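Local coordinates for protein nidogen (Mus musculus, PDB 1NPE) that probably links laminin to other components of the basement membrane through its six-bladed YWTD beta-propeller domain, at residues Leu136-Trp141 with Glu149-Asp154; Gly126-Pro131 with Asn170-Asp175; Leu89-Phe94 with Ala106-Thr111; Thr53-Pro58 with Ser80-Ala85; Pro211-Ser216 with Tyr254-Ala259. All coordinates share one frame; numbering follows the deposited sequence.

Overall arrangement
The chain folds as a six-bladed propeller, each blade a four-stranded antiparallel sheet. From the N terminus, contact 4 comes first, its loop running from 53-58 to 80-85 and carrying the chain from the second strand of one blade to the first strand of the next. Contact 3 then closes a hairpin in that next blade. Contact 2 spans a longer loop between the first strands of two successive blades, and contact 1, a hairpin of the earlier of these blades, lies wholly within it. Contact 5 closes last, setting 211-216 beside 254-259, whose strand completes a sheet begun by the N-terminal strands. No loops cross; contact 2 touches each of the other four.

Contact 1: Leu136-Trp141 with Glu149-Asp154; sequences LYWTDW and ETSHMD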
# COMPACT_ATOMS: atom_id res chain seq x y z
N LEU A 136 -12.07 3.85 -14.74
CA LEU A 136 -11.20 3.36 -13.68
C LEU A 136 -10.17 4.45 -13.37
O LEU A 136 -9.65 5.09 -14.28
CB LEU A 136 -10.48 2.10 -14.17
CG LEU A 136 -9.61 1.30 -13.20
CD1 LEU A 136 -10.44 0.79 -12.03
CD2 LEU A 136 -8.98 0.14 -13.94
N TYR A 137 -9.88 4.65 -12.08
CA TYR A 137 -8.92 5.66 -11.64
C TYR A 137 -7.98 5.08 -10.56
O TYR A 137 -8.42 4.34 -9.68
CB TYR A 137 -9.64 6.87 -11.03
CG TYR A 137 -10.72 7.49 -11.91
CD1 TYR A 137 -12.06 7.09 -11.79
CD2 TYR A 137 -10.41 8.48 -12.84
CE1 TYR A 137 -13.05 7.67 -12.58
CE2 TYR A 137 -11.39 9.06 -13.63
CZ TYR A 137 -12.71 8.66 -13.49
OH TYR A 137 -13.69 9.23 -14.28
N TRP A 138 -6.71 5.46 -10.59
CA TRP A 138 -5.78 4.96 -9.58
C TRP A 138 -4.63 5.91 -9.31
O TRP A 138 -4.37 6.83 -10.09
CB TRP A 138 -5.23 3.59 -9.96
CG TRP A 138 -4.33 3.58 -11.17
CD1 TRP A 138 -2.97 3.71 -11.18
CD2 TRP A 138 -4.73 3.35 -12.52
NE1 TRP A 138 -2.49 3.56 -12.46
CE2 TRP A 138 -3.55 3.34 -13.31
CE3 TRP A 138 -5.96 3.14 -13.16
CZ2 TRP A 138 -3.57 3.13 -14.70
CZ3 TRP A 138 -5.98 2.93 -14.53
CH2 TRP A 138 -4.79 2.93 -15.29
N THR A 139 -3.96 5.70 -8.18
CA THR A 139 -2.80 6.51 -7.81
C THR A 139 -1.57 5.61 -7.82
O THR A 139 -1.67 4.39 -7.67
CB THR A 139 -2.90 7.11 -6.39
OG1 THR A 139 -2.73 6.08 -5.41
CG2 THR A 139 -4.24 7.78 -6.18
N ASP A 140 -0.42 6.23 -8.05
CA ASP A 140 0.86 5.52 -8.04
C ASP A 140 1.76 6.50 -7.31
O ASP A 140 2.12 7.54 -7.85
CB ASP A 140 1.37 5.26 -9.47
CG ASP A 140 2.66 4.42 -9.49
OD1 ASP A 140 3.45 4.45 -8.53
OD2 ASP A 140 2.90 3.73 -10.50
N TRP A 141 2.11 6.18 -6.07
CA TRP A 141 2.94 7.08 -5.29
C TRP A 141 4.44 7.05 -5.59
O TRP A 141 5.23 7.53 -4.78
CB TRP A 141 2.64 6.97 -3.79
CG TRP A 141 2.84 5.63 -3.21
CD1 TRP A 141 1.91 4.64 -3.10
CD2 TRP A 141 4.02 5.14 -2.57
NE1 TRP A 141 2.44 3.56 -2.43
CE2 TRP A 141 3.73 3.85 -2.09
CE3 TRP A 141 5.30 5.68 -2.36
CZ2 TRP A 141 4.68 3.07 -1.40
CZ3 TRP A 141 6.25 4.90 -1.67
CH2 TRP A 141 5.93 3.61 -1.20
N GLU A 149 -3.87 8.25 -12.51
CA GLU A 149 -4.19 7.79 -13.86
C GLU A 149 -5.63 7.35 -14.00
O GLU A 149 -6.31 7.05 -13.01
CB GLU A 149 -3.30 6.62 -14.28
CG GLU A 149 -1.81 6.91 -14.39
CD GLU A 149 -1.06 5.80 -15.12
OE1 GLU A 149 -1.08 5.78 -16.37
OE2 GLU A 149 -0.46 4.94 -14.44
N THR A 150 -6.08 7.30 -15.24
CA THR A 150 -7.42 6.85 -15.54
C THR A 150 -7.39 5.99 -16.79
O THR A 150 -6.45 6.03 -17.57
CB THR A 150 -8.42 8.02 -15.75
OG1 THR A 150 -9.74 7.49 -15.86
CG2 THR A 150 -8.12 8.77 -17.03
N SER A 151 -8.42 5.17 -16.94
CA SER A 151 -8.57 4.32 -18.11
C SER A 151 -10.00 3.82 -18.10
O SER A 151 -10.73 4.03 -17.12
CB SER A 151 -7.61 3.12 -18.05
OG SER A 151 -8.13 2.08 -17.24
N HIS A 152 -10.42 3.22 -19.20
CA HIS A 152 -11.75 2.65 -19.27
C HIS A 152 -11.64 1.39 -18.40
O HIS A 152 -10.54 0.86 -18.22
CB HIS A 152 -12.10 2.23 -20.71
CG HIS A 152 -12.44 3.36 -21.64
ND1 HIS A 152 -12.59 3.18 -23.00
CD2 HIS A 152 -12.72 4.66 -21.39
CE1 HIS A 152 -12.94 4.33 -23.55
NE2 HIS A 152 -13.03 5.24 -22.60
N MET A 153 -12.75 0.92 -17.86
CA MET A 153 -12.73 -0.29 -17.05
C MET A 153 -12.37 -1.51 -17.89
O MET A 153 -11.89 -2.51 -17.36
CB MET A 153 -14.06 -0.49 -16.33
CG MET A 153 -14.18 0.38 -15.08
SD MET A 153 -15.84 0.51 -14.42
CE MET A 153 -16.05 -1.09 -13.79
N ASP A 154 -12.55 -1.39 -19.21
CA ASP A 154 -12.24 -2.47 -20.15
C ASP A 154 -10.75 -2.58 -20.49
O ASP A 154 -10.34 -3.47 -21.23
CB ASP A 154 -13.10 -2.37 -21.43
CG ASP A 154 -12.87 -1.08 -22.21
OD1 ASP A 154 -11.73 -0.58 -22.26
OD2 ASP A 154 -13.83 -0.57 -22.82
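Glu149 lies across the indole of Trp138, its side chain following the ring atom by atom. Glu149 CB rests on one face, 3.4 Å from Trp138 CE2, in a CH-pi contact with the five-membered ring. Because Glu149 CG stands anti to the carbonyl carbon (chi1 -64°) and the chain then runs extended, CG keeps to the indole at 3.9 Å from Trp138 NE1, while CD comes 3.7 Å from Trp138 CZ2. At the tip, Glu149 OE2 accepts a weak, bent hydrogen bond from Trp138 NE1 (3.2 Å, 130°), the carboxylate being turned 61° from the ring plane. At another edge of the indole, and in its plane, Ser151 OG sits 3.6 Å from Trp138 CZ3. These residues belong to an antiparallel hairpin, the second and third strands of a propeller blade, and Trp138 is the tryptophan of a YWTD motif. On the other face of the sheet Thr150 lies alongside Tyr137, and Thr150 OG1 donates a hydrogen bond to Leu136 O at 2.9 Å. Ser151 N donates to Leu136 O as well, also at 2.9 Å. Two donors thus satisfy this buried oxygen, whereas the Glu149 carboxylate probably owes more to its salt bridge with Arg158 than to the indole N-H.

Contact 2: Gly126-Pro131 with Asn170-Asp175; sequences GIVTDP and NGLTFD
Strands 124-130 and 169-175 are the innermost strands of two successive blades of the beta-propeller and run nearly parallel, 12° apart with axes 5.4 Å from each other at the closest. The CA atoms of Gly126 and Gly171 come within 4.2 Å of each other; a CB on Gly126 would run into Gly171 CA. Further along, side chains fill the space between the strands. Leu172 sends CD2 to the backbone of the opposite strand, 3.5 Å from Gly126 C, while its CG packs against Val128 CG2 at 3.9 Å. The other branch of Val128, CG1, sits 3.2 Å from Leu172 O, so the valine straddles both the side chain and the carbonyl of one residue. Phe174, whose ring also meets that of Tyr137, has CG anti to its backbone N (chi1 -173°), which carries the ring across toward Asp130. Ring and carboxylate planes are inclined at 36°. Asp130 OD1 forms a salt bridge with Arg133 beyond the strand, and Asp130 OD2 lies obliquely to the Phe174 ring, 3.1 Å from CE2.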
# COMPACT_ATOMS: atom_id res chain seq x y z
N GLY A 126 -4.07 3.49 -4.38
CA GLY A 126 -5.49 3.80 -4.44
C GLY A 126 -6.09 3.46 -5.79
O GLY A 126 -5.45 3.63 -6.83
N ILE A 127 -7.32 2.95 -5.78
CA ILE A 127 -8.02 2.62 -7.01
C ILE A 127 -9.54 2.62 -6.79
O ILE A 127 -10.03 2.13 -5.78
CB ILE A 127 -7.56 1.26 -7.61
CG1 ILE A 127 -8.19 1.05 -8.98
CG2 ILE A 127 -7.94 0.11 -6.69
CD1 ILE A 127 -7.70 -0.19 -9.71
N VAL A 128 -10.25 3.26 -7.71
CA VAL A 128 -11.71 3.35 -7.63
C VAL A 128 -12.34 3.20 -9.01
O VAL A 128 -11.69 3.41 -10.03
CB VAL A 128 -12.18 4.72 -7.05
CG1 VAL A 128 -11.80 4.84 -5.58
CG2 VAL A 128 -11.57 5.87 -7.85
N THR A 129 -13.63 2.87 -9.01
CA THR A 129 -14.38 2.71 -10.24
C THR A 129 -15.57 3.67 -10.26
O THR A 129 -15.96 4.22 -9.24
CB THR A 129 -15.00 1.31 -10.38
OG1 THR A 129 -15.71 1.00 -9.17
CG2 THR A 129 -13.96 0.25 -10.68
N ASP A 130 -16.14 3.82 -11.45
CA ASP A 130 -17.34 4.61 -11.71
C ASP A 130 -18.03 3.71 -12.72
O ASP A 130 -18.04 3.97 -13.92
CB ASP A 130 -16.99 5.97 -12.34
CG ASP A 130 -18.23 6.83 -12.60
OD1 ASP A 130 -19.32 6.54 -12.05
OD2 ASP A 130 -18.12 7.81 -13.36
N PRO A 131 -18.58 2.58 -12.24
CA PRO A 131 -19.28 1.59 -13.07
C PRO A 131 -20.28 2.10 -14.08
O PRO A 131 -20.34 1.59 -15.20
CB PRO A 131 -19.92 0.67 -12.03
CG PRO A 131 -18.92 0.73 -10.90
CD PRO A 131 -18.65 2.20 -10.82
N ASN A 170 -1.77 8.70 -1.89
CA ASN A 170 -2.07 7.39 -1.33
C ASN A 170 -3.45 6.81 -1.62
O ASN A 170 -3.60 5.61 -1.75
CB ASN A 170 -1.80 7.39 0.17
CG ASN A 170 -0.31 7.38 0.49
OD1 ASN A 170 0.49 6.78 -0.24
ND2 ASN A 170 0.06 8.03 1.58
N GLY A 171 -4.46 7.66 -1.70
CA GLY A 171 -5.79 7.18 -1.98
C GLY A 171 -6.59 8.18 -2.77
O GLY A 171 -6.26 9.37 -2.82
N LEU A 172 -7.61 7.70 -3.48
CA LEU A 172 -8.47 8.59 -4.23
C LEU A 172 -9.91 8.12 -4.17
O LEU A 172 -10.20 6.99 -3.76
CB LEU A 172 -7.99 8.76 -5.68
CG LEU A 172 -8.31 7.75 -6.77
CD1 LEU A 172 -7.51 8.14 -7.99
CD2 LEU A 172 -7.96 6.34 -6.33
N THR A 173 -10.82 8.99 -4.57
CA THR A 173 -12.22 8.64 -4.52
C THR A 173 -12.97 9.40 -5.60
O THR A 173 -12.52 10.45 -6.04
CB THR A 173 -12.81 8.93 -3.10
OG1 THR A 173 -14.15 8.43 -3.02
CG2 THR A 173 -12.78 10.42 -2.77
N PHE A 174 -14.06 8.83 -6.08
CA PHE A 174 -14.83 9.48 -7.12
C PHE A 174 -16.29 9.65 -6.74
O PHE A 174 -16.93 8.71 -6.29
CB PHE A 174 -14.74 8.70 -8.44
CG PHE A 174 -15.36 9.41 -9.61
CD1 PHE A 174 -14.65 10.36 -10.33
CD2 PHE A 174 -16.67 9.11 -10.01
CE1 PHE A 174 -15.22 11.02 -11.42
CE2 PHE A 174 -17.25 9.76 -11.09
CZ PHE A 174 -16.52 10.72 -11.80
N ASP A 175 -16.80 10.87 -6.93
CA ASP A 175 -18.19 11.18 -6.62
C ASP A 175 -18.92 11.42 -7.94
O ASP A 175 -18.71 12.43 -8.61
CB ASP A 175 -18.29 12.42 -5.73
CG ASP A 175 -19.69 12.66 -5.23
OD1 ASP A 175 -20.42 13.47 -5.83
OD2 ASP A 175 -20.07 12.03 -4.22

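Contact 3: Leu89-Phe94 with Ala106-Thr111; sequences LGRTIF and AKMDGT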
# COMPACT_ATOMS: atom_id res chain seq x y z
N LEU A 89 -22.00 -3.66 -11.46
CA LEU A 89 -22.86 -3.98 -12.60
C LEU A 89 -22.35 -5.22 -13.33
O LEU A 89 -23.07 -6.21 -13.46
CB LEU A 89 -22.95 -2.80 -13.56
CG LEU A 89 -23.62 -1.56 -12.97
CD1 LEU A 89 -23.53 -0.41 -13.95
CD2 LEU A 89 -25.08 -1.87 -12.61
N GLY A 90 -21.09 -5.15 -13.76
CA GLY A 90 -20.46 -6.26 -14.47
C GLY A 90 -20.05 -7.40 -13.56
O GLY A 90 -19.69 -8.48 -14.05
N ARG A 91 -20.10 -7.18 -12.25
CA ARG A 91 -19.75 -8.19 -11.25
C ARG A 91 -18.26 -8.55 -11.23
O ARG A 91 -17.90 -9.73 -11.29
CB ARG A 91 -20.57 -9.47 -11.46
CG ARG A 91 -22.09 -9.31 -11.44
CD ARG A 91 -22.64 -9.26 -10.02
NE ARG A 91 -22.52 -7.93 -9.43
CZ ARG A 91 -22.58 -7.68 -8.12
NH1 ARG A 91 -22.75 -8.66 -7.24
NH2 ARG A 91 -22.48 -6.43 -7.70
N THR A 92 -17.39 -7.55 -11.17
CA THR A 92 -15.95 -7.81 -11.14
C THR A 92 -15.20 -6.94 -10.13
O THR A 92 -15.72 -5.93 -9.66
CB THR A 92 -15.30 -7.61 -12.52
OG1 THR A 92 -15.57 -6.29 -13.00
CG2 THR A 92 -15.82 -8.63 -13.51
N ILE A 93 -13.99 -7.35 -9.79
CA ILE A 93 -13.14 -6.61 -8.86
C ILE A 93 -11.88 -6.14 -9.60
O ILE A 93 -11.51 -6.68 -10.64
CB ILE A 93 -12.71 -7.48 -7.65
CG1 ILE A 93 -11.83 -8.65 -8.10
CG2 ILE A 93 -13.93 -8.03 -6.94
CD1 ILE A 93 -11.23 -9.42 -6.94
N PHE A 94 -11.25 -5.10 -9.06
CA PHE A 94 -10.02 -4.54 -9.61
C PHE A 94 -9.11 -4.31 -8.41
O PHE A 94 -9.59 -3.98 -7.33
CB PHE A 94 -10.26 -3.17 -10.26
CG PHE A 94 -11.11 -3.20 -11.49
CD1 PHE A 94 -10.54 -3.11 -12.76
CD2 PHE A 94 -12.50 -3.24 -11.39
CE1 PHE A 94 -11.34 -3.05 -13.91
CE2 PHE A 94 -13.31 -3.18 -12.53
CZ PHE A 94 -12.72 -3.09 -13.80
N ALA A 106 -10.83 -9.31 -12.00
CA ALA A 106 -11.32 -10.69 -11.88
C ALA A 106 -12.79 -10.71 -11.48
O ALA A 106 -13.35 -9.68 -11.12
CB ALA A 106 -10.49 -11.45 -10.85
N LYS A 107 -13.41 -11.88 -11.57
CA LYS A 107 -14.82 -12.03 -11.18
C LYS A 107 -14.95 -11.85 -9.67
O LYS A 107 -13.96 -11.97 -8.95
CB LYS A 107 -15.33 -13.42 -11.57
CG LYS A 107 -15.45 -13.62 -13.07
CD LYS A 107 -15.90 -15.04 -13.41
CE LYS A 107 -17.29 -15.35 -12.89
NZ LYS A 107 -17.77 -16.67 -13.40
N MET A 108 -16.16 -11.57 -9.20
CA MET A 108 -16.40 -11.38 -7.77
C MET A 108 -15.84 -12.52 -6.91
O MET A 108 -15.36 -12.28 -5.81
CB MET A 108 -17.90 -11.23 -7.49
CG MET A 108 -18.59 -10.10 -8.22
SD MET A 108 -18.10 -8.48 -7.66
CE MET A 108 -19.53 -7.94 -6.84
N ASP A 109 -15.93 -13.75 -7.41
CA ASP A 109 -15.43 -14.91 -6.66
C ASP A 109 -13.92 -15.15 -6.84
O ASP A 109 -13.39 -16.16 -6.39
CB ASP A 109 -16.22 -16.18 -6.98
CG ASP A 109 -16.14 -16.61 -8.45
OD1 ASP A 109 -15.29 -16.08 -9.21
OD2 ASP A 109 -16.93 -17.49 -8.84
N GLY A 110 -13.25 -14.22 -7.52
CA GLY A 110 -11.82 -14.33 -7.74
C GLY A 110 -11.35 -15.13 -8.94
O GLY A 110 -10.14 -15.24 -9.16
N THR A 111 -12.27 -15.70 -9.71
CA THR A 111 -11.86 -16.48 -10.88
C THR A 111 -11.70 -15.63 -12.14
O THR A 111 -12.13 -14.48 -12.19
CB THR A 111 -12.85 -17.63 -11.20
OG1 THR A 111 -14.13 -17.10 -11.55
CG2 THR A 111 -12.99 -18.58 -10.01
O HOH W 1 -18.51 -12.31 -11.03
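Met108 folds back at chi2 (-69°) and again at chi3 (-110°), and these two bends lay its terminal methyl over one face of the Arg91 guanidinium, where CE comes 3.3 Å from Arg91 CZ. Nearer the backbone, Met108 CG lies 3.2 Å from Arg91 O. Arg91 O also accepts a long hydrogen bond from Met108 N, 3.3 Å, the donor well above the carbonyl plane, and a water donates to Arg91 O at 2.7 Å while accepting from Met108 N at 3.1 Å. After the non-hydrogen-bonded pair Thr92-Lys107, Ile93 and Ala106 form a hydrogen-bonded pair, Ile93 N to Ala106 O at 2.8 Å and Ala106 N to Ile93 O at 3.0 Å. Ile93 and Ala106 point to one face of the hairpin, where Ile93 CG1 rests on Ala106 CB, 4.1 Å away. A type I turn, Lys107 to Gly110, follows the strand's end. Strands 92-97 and 102-107 are the middle pair of their blade; Arg91 and Thr92 form a G1 bulge opposite Asp87 of strand 81-87. Toward the preceding blade, Met108 packs on Tyr51 of strand 49-54 and Arg62 of strand 59-64, and Arg91 forms a salt bridge with Asp44.

Contact 4: Thr53-Pro58 with Ser80-Ala85; sequences TDISEP and SPEGIA
Thr53 meets Pro81 where the second strand of one propeller blade packs against the first strand of the next. Thr53 OG1 donates to Pro81 O at 2.9 Å, standing 59° out of the carbonyl plane. OG1 takes the place between backbone N and carbonyl carbon (chi1 68°), which leaves the methyl CG2 of Thr53 to lie against Ile84 CB, 3.8 Å off, while Thr53 CB rests on Pro81 CB at 3.7 Å. Because OG1 also accepts from Gly40 N on the inner strand of its own blade, it bridges two blades; a valine here would probably leave Gly40 N and Pro81 O without this shared partner. Around that centre, Ile55 CG2 approaches Pro81 O to 3.5 Å, and Pro58, entered through a cis peptide, sets CB 4.0 Å from Pro81 CD. The turn carrying Ile55 and Pro58 is shaped by Asp54, the aspartate of the YWTD motif: OD2 accepts from Ser56 N at 2.9 Å in an Asx turn, and OD1 from Glu57 N at 3.0 Å. Within 80-85, Glu82 forms a salt bridge with Arg125 through OE1, and Ser80 OG is hydrogen-bonded to a basic side chain of the other protein chain. Ser80 OG also donates to Glu82 OE2 at 2.9 Å, using the anti lone pair of that oxygen, which accepts from Ser98 OG as well.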
# COMPACT_ATOMS: atom_id res chain seq x y z
N THR A 53 -8.15 -6.41 0.93
CA THR A 53 -6.86 -6.94 0.52
C THR A 53 -6.05 -7.10 1.80
O THR A 53 -6.15 -6.28 2.72
CB THR A 53 -6.10 -6.01 -0.45
OG1 THR A 53 -5.70 -4.81 0.24
CG2 THR A 53 -6.97 -5.65 -1.64
N ASP A 54 -5.27 -8.17 1.84
CA ASP A 54 -4.43 -8.49 2.98
C ASP A 54 -2.99 -8.66 2.49
O ASP A 54 -2.73 -9.48 1.61
CB ASP A 54 -4.93 -9.78 3.63
CG ASP A 54 -3.89 -10.46 4.48
OD1 ASP A 54 -3.67 -11.68 4.29
OD2 ASP A 54 -3.28 -9.78 5.33
N ILE A 55 -2.07 -7.87 3.04
CA ILE A 55 -0.66 -7.94 2.65
C ILE A 55 0.15 -8.95 3.47
O ILE A 55 1.34 -9.15 3.22
CB ILE A 55 0.05 -6.59 2.80
CG1 ILE A 55 -0.14 -6.06 4.22
CG2 ILE A 55 -0.46 -5.62 1.74
CD1 ILE A 55 0.77 -4.92 4.57
N SER A 56 -0.49 -9.55 4.47
CA SER A 56 0.15 -10.52 5.35
C SER A 56 0.34 -11.91 4.74
O SER A 56 1.46 -12.42 4.70
CB SER A 56 -0.63 -10.62 6.67
OG SER A 56 -0.02 -11.53 7.56
N GLU A 57 -0.74 -12.51 4.24
CA GLU A 57 -0.67 -13.84 3.65
C GLU A 57 0.16 -13.94 2.36
O GLU A 57 1.01 -14.82 2.25
CB GLU A 57 -2.06 -14.44 3.47
CG GLU A 57 -2.06 -15.90 3.04
CD GLU A 57 -3.44 -16.53 3.00
OE1 GLU A 57 -4.40 -15.91 3.51
OE2 GLU A 57 -3.57 -17.65 2.47
N PRO A 58 -0.14 -13.12 1.33
CA PRO A 58 -1.16 -12.08 1.19
C PRO A 58 -2.45 -12.67 0.60
O PRO A 58 -2.45 -13.82 0.16
CB PRO A 58 -0.51 -11.11 0.21
CG PRO A 58 0.21 -12.02 -0.70
CD PRO A 58 0.87 -12.97 0.27
N SER A 80 1.67 -7.53 -3.25
CA SER A 80 1.23 -6.63 -2.20
C SER A 80 -0.04 -5.87 -2.62
O SER A 80 0.02 -4.71 -3.04
CB SER A 80 2.35 -5.64 -1.86
OG SER A 80 2.01 -4.86 -0.72
N PRO A 81 -1.21 -6.51 -2.50
CA PRO A 81 -2.49 -5.89 -2.87
C PRO A 81 -2.84 -4.80 -1.85
O PRO A 81 -2.98 -5.08 -0.66
CB PRO A 81 -3.47 -7.06 -2.85
CG PRO A 81 -2.92 -7.95 -1.77
CD PRO A 81 -1.41 -7.89 -1.99
N GLU A 82 -2.96 -3.56 -2.31
CA GLU A 82 -3.22 -2.45 -1.41
C GLU A 82 -4.42 -1.57 -1.69
O GLU A 82 -4.67 -0.61 -0.97
CB GLU A 82 -1.98 -1.58 -1.33
CG GLU A 82 -0.79 -2.28 -0.72
CD GLU A 82 0.46 -1.46 -0.81
OE1 GLU A 82 0.38 -0.22 -0.72
OE2 GLU A 82 1.53 -2.06 -0.98
N GLY A 83 -5.15 -1.90 -2.75
CA GLY A 83 -6.33 -1.14 -3.12
C GLY A 83 -7.22 -2.07 -3.91
O GLY A 83 -6.73 -2.91 -4.65
N ILE A 84 -8.52 -1.96 -3.71
CA ILE A 84 -9.47 -2.80 -4.42
C ILE A 84 -10.74 -2.01 -4.72
O ILE A 84 -11.21 -1.24 -3.87
CB ILE A 84 -9.78 -4.11 -3.61
CG1 ILE A 84 -10.76 -5.00 -4.37
CG2 ILE A 84 -10.30 -3.78 -2.20
CD1 ILE A 84 -10.88 -6.40 -3.79
N ALA A 85 -11.22 -2.13 -5.95
CA ALA A 85 -12.42 -1.44 -6.42
C ALA A 85 -13.35 -2.44 -7.11
O ALA A 85 -12.89 -3.47 -7.61
CB ALA A 85 -12.06 -0.32 -7.37

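Contact 5: Pro211-Ser216 with Tyr254-Ala259; sequences PFAVTS and YGITIA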
# COMPACT_ATOMS: atom_id res chain seq x y z
N PRO A 211 -2.33 11.41 5.33
CA PRO A 211 -3.46 10.65 4.79
C PRO A 211 -3.01 9.36 4.13
O PRO A 211 -1.99 9.35 3.43
CB PRO A 211 -4.02 11.58 3.72
CG PRO A 211 -3.45 12.90 4.00
CD PRO A 211 -2.09 12.62 4.54
N PHE A 212 -3.77 8.30 4.33
CA PHE A 212 -3.48 7.02 3.70
C PHE A 212 -4.57 6.63 2.70
O PHE A 212 -4.26 6.21 1.58
CB PHE A 212 -3.32 5.89 4.72
CG PHE A 212 -3.11 4.56 4.07
CD1 PHE A 212 -1.85 4.20 3.61
CD2 PHE A 212 -4.19 3.71 3.83
CE1 PHE A 212 -1.67 3.01 2.91
CE2 PHE A 212 -4.01 2.52 3.13
CZ PHE A 212 -2.75 2.17 2.67
N ALA A 213 -5.82 6.68 3.13
CA ALA A 213 -6.93 6.31 2.26
C ALA A 213 -8.06 7.32 2.40
O ALA A 213 -8.14 8.05 3.39
CB ALA A 213 -7.43 4.92 2.59
N VAL A 214 -8.95 7.32 1.42
CA VAL A 214 -10.06 8.24 1.44
C VAL A 214 -11.26 7.66 0.71
O VAL A 214 -11.11 6.80 -0.16
CB VAL A 214 -9.68 9.58 0.78
CG1 VAL A 214 -9.46 9.39 -0.73
CG2 VAL A 214 -10.72 10.64 1.06
N THR A 215 -12.43 8.11 1.12
CA THR A 215 -13.68 7.70 0.51
C THR A 215 -14.60 8.92 0.62
O THR A 215 -14.31 9.86 1.37
CB THR A 215 -14.31 6.47 1.21
OG1 THR A 215 -15.44 6.01 0.45
CG2 THR A 215 -14.78 6.81 2.63
N SER A 216 -15.67 8.93 -0.15
CA SER A 216 -16.57 10.07 -0.11
C SER A 216 -18.03 9.72 0.05
O SER A 216 -18.47 8.61 -0.26
CB SER A 216 -16.37 10.96 -1.35
OG SER A 216 -16.65 10.26 -2.55
N TYR A 254 -5.86 1.91 8.00
CA TYR A 254 -5.60 1.73 6.58
C TYR A 254 -6.76 2.14 5.67
O TYR A 254 -7.21 3.28 5.72
CB TYR A 254 -5.11 0.31 6.30
CG TYR A 254 -3.80 0.01 7.01
CD1 TYR A 254 -2.62 0.68 6.64
CD2 TYR A 254 -3.74 -0.88 8.08
CE1 TYR A 254 -1.43 0.47 7.33
CE2 TYR A 254 -2.54 -1.09 8.77
CZ TYR A 254 -1.40 -0.41 8.39
OH TYR A 254 -0.23 -0.58 9.10
N GLY A 255 -7.22 1.22 4.83
CA GLY A 255 -8.31 1.52 3.91
C GLY A 255 -9.60 1.97 4.56
O GLY A 255 -9.86 1.69 5.74
N ILE A 256 -10.44 2.63 3.78
CA ILE A 256 -11.71 3.13 4.26
C ILE A 256 -12.72 3.12 3.11
O ILE A 256 -12.38 3.45 1.97
CB ILE A 256 -11.56 4.57 4.83
CG1 ILE A 256 -12.83 5.00 5.57
CG2 ILE A 256 -11.22 5.55 3.74
CD1 ILE A 256 -12.64 6.26 6.38
N THR A 257 -13.95 2.73 3.41
CA THR A 257 -15.00 2.67 2.41
C THR A 257 -16.36 2.91 3.07
O THR A 257 -16.49 2.82 4.29
CB THR A 257 -14.98 1.31 1.67
OG1 THR A 257 -15.89 1.34 0.57
CG2 THR A 257 -15.34 0.16 2.61
N ILE A 258 -17.35 3.25 2.26
CA ILE A 258 -18.69 3.50 2.78
C ILE A 258 -19.69 2.45 2.33
O ILE A 258 -19.82 2.16 1.14
CB ILE A 258 -19.18 4.91 2.41
CG1 ILE A 258 -18.35 5.94 3.15
CG2 ILE A 258 -20.65 5.08 2.76
CD1 ILE A 258 -18.80 7.35 2.96
N ALA A 259 -20.38 1.85 3.30
CA ALA A 259 -21.38 0.84 3.03
C ALA A 259 -22.73 1.50 2.80
O ALA A 259 -23.41 1.88 3.74
CB ALA A 259 -21.48 -0.14 4.19
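Phe212 presents the face of its ring to the edge of Tyr254 in a T-shaped stack, the centroids 5.6 Å apart and the planes at 82°. Tyr254 CD1 stands over the centre of the phenylalanine ring, and Tyr254 CB touches the rim at Phe212 CE2, 4.0 Å away. A chi1 of 176° turns the phenylalanine ring away from its own backbone N and toward Tyr254. Replacing Phe212 with an alanine would probably open a gap beneath the tyrosine edge and leave that ring freer to turn. The contact lies around the centre of the propeller, between the inner strands of two adjacent blades; the second of these, 256-259, completes a sheet begun by the N-terminal strand 2-8, closing the propeller ring. The two strands run 22° from parallel and pack without hydrogen bonds between them, side chains reaching side chains and backbone. Ala213 CB sits 3.5 Å from Tyr254 O, which accepts a hydrogen bond from Thr224 OG1. Ile256 pushes CG2 against the opposite backbone, 3.7 Å from Val214 N, and crosses Thr215 at about a right angle. Thr215 CG2 then meets Ile258 CG1 at 3.7 Å, while Ile258 CD1 reaches to 3.5 Å from Ser216 O.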